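PDB 6K7Z: GH18 chiitnase from Pseudoalteromonas aurantia, which probably hydrolyses the beta-1,4-glycosidic bonds inside chitin chains, as an endochitinase of glycoside hydrolase family 18. Local coordinates for residues S2-Y7 with P22-N27. Numbering follows the deposited sequence.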
ATOM      1  N   SER A   2      15.140   0.405  -7.249  1.00 24.45           N
ATOM      2  CA  SER A   2      14.041   1.018  -6.567  1.00 21.17           C
ATOM      3  C   SER A   2      12.824   0.801  -7.402  1.00 20.28           C
ATOM      4  O   SER A   2      12.916   0.585  -8.566  1.00 24.33           O
ATOM      5  CB  SER A   2      14.274   2.480  -6.476  1.00 23.29           C
ATOM      6  OG  SER A   2      14.492   2.908  -7.762  1.00 35.33           O
ATOM      7  N   LYS A   3      11.664   0.892  -6.782  1.00 20.42           N
ATOM      8  CA  LYS A   3      10.394   0.613  -7.438  1.00 16.30           C
ATOM      9  C   LYS A   3       9.529   1.855  -7.375  1.00 13.81           C
ATOM     10  O   LYS A   3       9.650   2.569  -6.457  1.00 15.35           O
ATOM     11  CB  LYS A   3       9.648  -0.427  -6.635  1.00 19.96           C
ATOM     12  CG  LYS A   3      10.085  -1.863  -6.743  1.00 23.74           C
ATOM     13  CD  LYS A   3       9.344  -2.717  -5.734  1.00 24.58           C
ATOM     14  CE  LYS A   3       9.975  -4.083  -5.568  1.00 26.66           C
ATOM     15  NZ  LYS A   3      11.423  -4.100  -5.497  1.00 25.21           N
ATOM     16  N   THR A   4       8.650   2.032  -8.340  1.00 13.11           N
ATOM     17  CA  THR A   4       7.676   3.119  -8.391  1.00 13.10           C
ATOM     18  C   THR A   4       6.289   2.487  -8.292  1.00 12.42           C
ATOM     19  O   THR A   4       6.007   1.583  -8.980  1.00 11.35           O
ATOM     20  CB  THR A   4       7.839   4.018  -9.604  1.00 13.71           C
ATOM     21  OG1 THR A   4       7.874   3.258 -10.769  1.00 15.84           O
ATOM     22  CG2 THR A   4       9.110   4.814  -9.420  1.00 14.11           C
ATOM     23  N   ILE A   5       5.487   3.020  -7.381  1.00 10.44           N
ATOM     24  CA  ILE A   5       4.203   2.431  -7.042  1.00 10.14           C
ATOM     25  C   ILE A   5       3.159   3.538  -7.001  1.00 10.94           C
ATOM     26  O   ILE A   5       3.438   4.649  -6.538  1.00  9.95           O
ATOM     27  CB  ILE A   5       4.294   1.685  -5.698  1.00 10.38           C
ATOM     28  CG1 ILE A   5       5.410   0.637  -5.783  1.00 14.33           C
ATOM     29  CG2 ILE A   5       2.955   1.031  -5.320  1.00 11.06           C
ATOM     30  CD1 ILE A   5       5.523  -0.232  -4.597  1.00 15.53           C
ATOM     31  N   THR A   6       1.958   3.246  -7.496  1.00  8.54           N
ATOM     32  CA  THR A   6       0.876   4.211  -7.372  1.00  9.18           C
ATOM     33  C   THR A   6      -0.403   3.479  -7.020  1.00  9.93           C
ATOM     34  O   THR A   6      -0.558   2.293  -7.312  1.00 12.83           O
ATOM     35  CB  THR A   6       0.685   5.046  -8.657  1.00 10.31           C
ATOM     36  OG1 THR A   6      -0.313   6.055  -8.436  1.00  9.93           O
ATOM     37  CG2 THR A   6       0.293   4.165  -9.849  1.00 10.22           C
ATOM     38  N   TYR A   7      -1.320   4.200  -6.378  1.00  9.25           N
ATOM     39  CA  TYR A   7      -2.681   3.729  -6.149  1.00 10.62           C
ATOM     40  C   TYR A   7      -3.630   4.301  -7.193  1.00 11.06           C
ATOM     41  O   TYR A   7      -3.560   5.483  -7.535  1.00 11.64           O
ATOM     42  CB  TYR A   7      -3.188   4.119  -4.765  1.00 12.26           C
ATOM     43  CG  TYR A   7      -2.592   3.304  -3.650  1.00 12.63           C
ATOM     44  CD1 TYR A   7      -1.329   3.616  -3.145  1.00  8.36           C
ATOM     45  CD2 TYR A   7      -3.275   2.229  -3.112  1.00  9.94           C
ATOM     46  CE1 TYR A   7      -0.758   2.872  -2.146  1.00  9.23           C
ATOM     47  CE2 TYR A   7      -2.710   1.471  -2.090  1.00  8.59           C
ATOM     48  CZ  TYR A   7      -1.454   1.806  -1.619  1.00  8.32           C
ATOM     49  OH  TYR A   7      -0.875   1.080  -0.619  1.00 10.91           O
ATOM     50  N   PRO A  22       6.561   5.188 -16.133  1.00 15.50           N
ATOM     51  CA  PRO A  22       7.588   4.390 -15.437  1.00 14.49           C
ATOM     52  C   PRO A  22       7.144   3.936 -14.049  1.00 16.23           C
ATOM     53  O   PRO A  22       7.790   4.230 -13.028  1.00 19.99           O
ATOM     54  CB  PRO A  22       8.779   5.358 -15.396  1.00 17.27           C
ATOM     55  CG  PRO A  22       8.156   6.701 -15.334  1.00 14.29           C
ATOM     56  CD  PRO A  22       6.900   6.625 -16.154  1.00 13.10           C
ATOM     57  N   TYR A  23       6.018   3.225 -14.002  1.00 13.07           N
ATOM     58  CA  TYR A  23       5.554   2.551 -12.792  1.00 14.30           C
ATOM     59  C   TYR A  23       5.950   1.085 -12.824  1.00 14.71           C
ATOM     60  O   TYR A  23       5.930   0.447 -13.878  1.00 15.97           O
ATOM     61  CB  TYR A  23       4.035   2.637 -12.629  1.00 11.91           C
ATOM     62  CG  TYR A  23       3.560   3.992 -12.159  1.00 11.40           C
ATOM     63  CD1 TYR A  23       3.858   4.439 -10.877  1.00 12.03           C
ATOM     64  CD2 TYR A  23       2.808   4.813 -12.996  1.00 11.75           C
ATOM     65  CE1 TYR A  23       3.439   5.683 -10.440  1.00  9.56           C
ATOM     66  CE2 TYR A  23       2.376   6.055 -12.571  1.00 10.55           C
ATOM     67  CZ  TYR A  23       2.691   6.483 -11.293  1.00 11.22           C
ATOM     68  OH  TYR A  23       2.254   7.723 -10.879  1.00 12.76           O
ATOM     69  N   ASP A  24       6.300   0.554 -11.661  1.00 12.50           N
ATOM     70  CA  ASP A  24       6.502  -0.880 -11.539  1.00 12.27           C
ATOM     71  C   ASP A  24       5.276  -1.601 -11.015  1.00 14.32           C
ATOM     72  O   ASP A  24       5.029  -2.750 -11.407  1.00 15.04           O
ATOM     73  CB  ASP A  24       7.690  -1.171 -10.623  1.00 15.83           C
ATOM     74  CG  ASP A  24       8.977  -0.614 -11.164  1.00 15.63           C
ATOM     75  OD1 ASP A  24       9.313  -0.932 -12.328  1.00 19.71           O
ATOM     76  OD2 ASP A  24       9.640   0.153 -10.439  1.00 13.88           O
ATOM     77  N   VAL A  25       4.493  -0.949 -10.160  1.00 12.13           N
ATOM     78  CA  VAL A  25       3.364  -1.581  -9.484  1.00 10.18           C
ATOM     79  C   VAL A  25       2.202  -0.603  -9.458  1.00 11.27           C
ATOM     80  O   VAL A  25       2.376   0.573  -9.122  1.00 10.87           O
ATOM     81  CB  VAL A  25       3.723  -1.990  -8.041  1.00 12.82           C
ATOM     82  CG1 VAL A  25       2.547  -2.701  -7.387  1.00 11.40           C
ATOM     83  CG2 VAL A  25       4.968  -2.859  -8.011  1.00 15.65           C
ATOM     84  N   VAL A  26       1.011  -1.094  -9.775  1.00  8.78           N
ATOM     85  CA  VAL A  26      -0.212  -0.318  -9.642  1.00 10.61           C
ATOM     86  C   VAL A  26      -1.116  -1.051  -8.667  1.00  9.24           C
ATOM     87  O   VAL A  26      -1.428  -2.231  -8.873  1.00 13.20           O
ATOM     88  CB  VAL A  26      -0.907  -0.108 -10.994  1.00 10.21           C
ATOM     89  CG1 VAL A  26      -2.287   0.481 -10.778  1.00 10.68           C
ATOM     90  CG2 VAL A  26      -0.048   0.791 -11.880  1.00 11.98           C
ATOM     91  N   ASN A  27      -1.529  -0.357  -7.604  1.00 10.37           N
ATOM     92  CA  ASN A  27      -2.460  -0.889  -6.618  1.00  9.17           C
ATOM     93  C   ASN A  27      -3.861  -0.406  -6.960  1.00 11.33           C
ATOM     94  O   ASN A  27      -4.135   0.792  -6.887  1.00 11.21           O
ATOM     95  CB  ASN A  27      -2.113  -0.435  -5.199  1.00  9.44           C
ATOM     96  CG  ASN A  27      -0.730  -0.863  -4.755  1.00 10.78           C
ATOM     97  OD1 ASN A  27      -0.226  -1.897  -5.175  1.00 11.28           O
ATOM     98  ND2 ASN A  27      -0.127  -0.081  -3.858  1.00  8.79           N
TER
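Residues 3-7 and 25-27 run parallel, 19° apart, and Thr6 bridges them, its N donating to Val25 O and its O taking Asn27 N at 2.8 Å in an almost straight bond. Upstream, Thr4 O accepts from both Asp24 N and Val25 N, while Asp24 OD2 receives Thr4 N (3.0 Å) on its anti side, apparently in place of a backbone carbonyl where the second strand has yet to begin. Thr4 OG1, set between its backbone N and carbonyl carbon (chi1 52°), comes up to Pro22 O at 2.5 Å, so short that the exact geometry is doubtful. These are the first two strands of the TIM barrel of family 18, and strand 256-260 closes the barrel along the other edge of 3-8. On the face toward helix 269-277, Thr6 CG2 sits over the face of the Tyr23 ring in a CH-pi contact, 3.6 Å from its centroid; the Tyr23 hydroxyl bonds to Asn259. Ile5 CG1 packs alongside Val25 CB, 3.9 Å away, on the inner face. Farther along that face, Asn27 ND2 lies over the Tyr7 ring, 3.2 Å from CZ, with amide and ring planes 69° apart, and Tyr7 OH is hydrogen-bonded to Asp113. A leucine in place of Tyr7 would probably leave the Asn27 amide without this aromatic face and Asp113 without its hydroxyl partner.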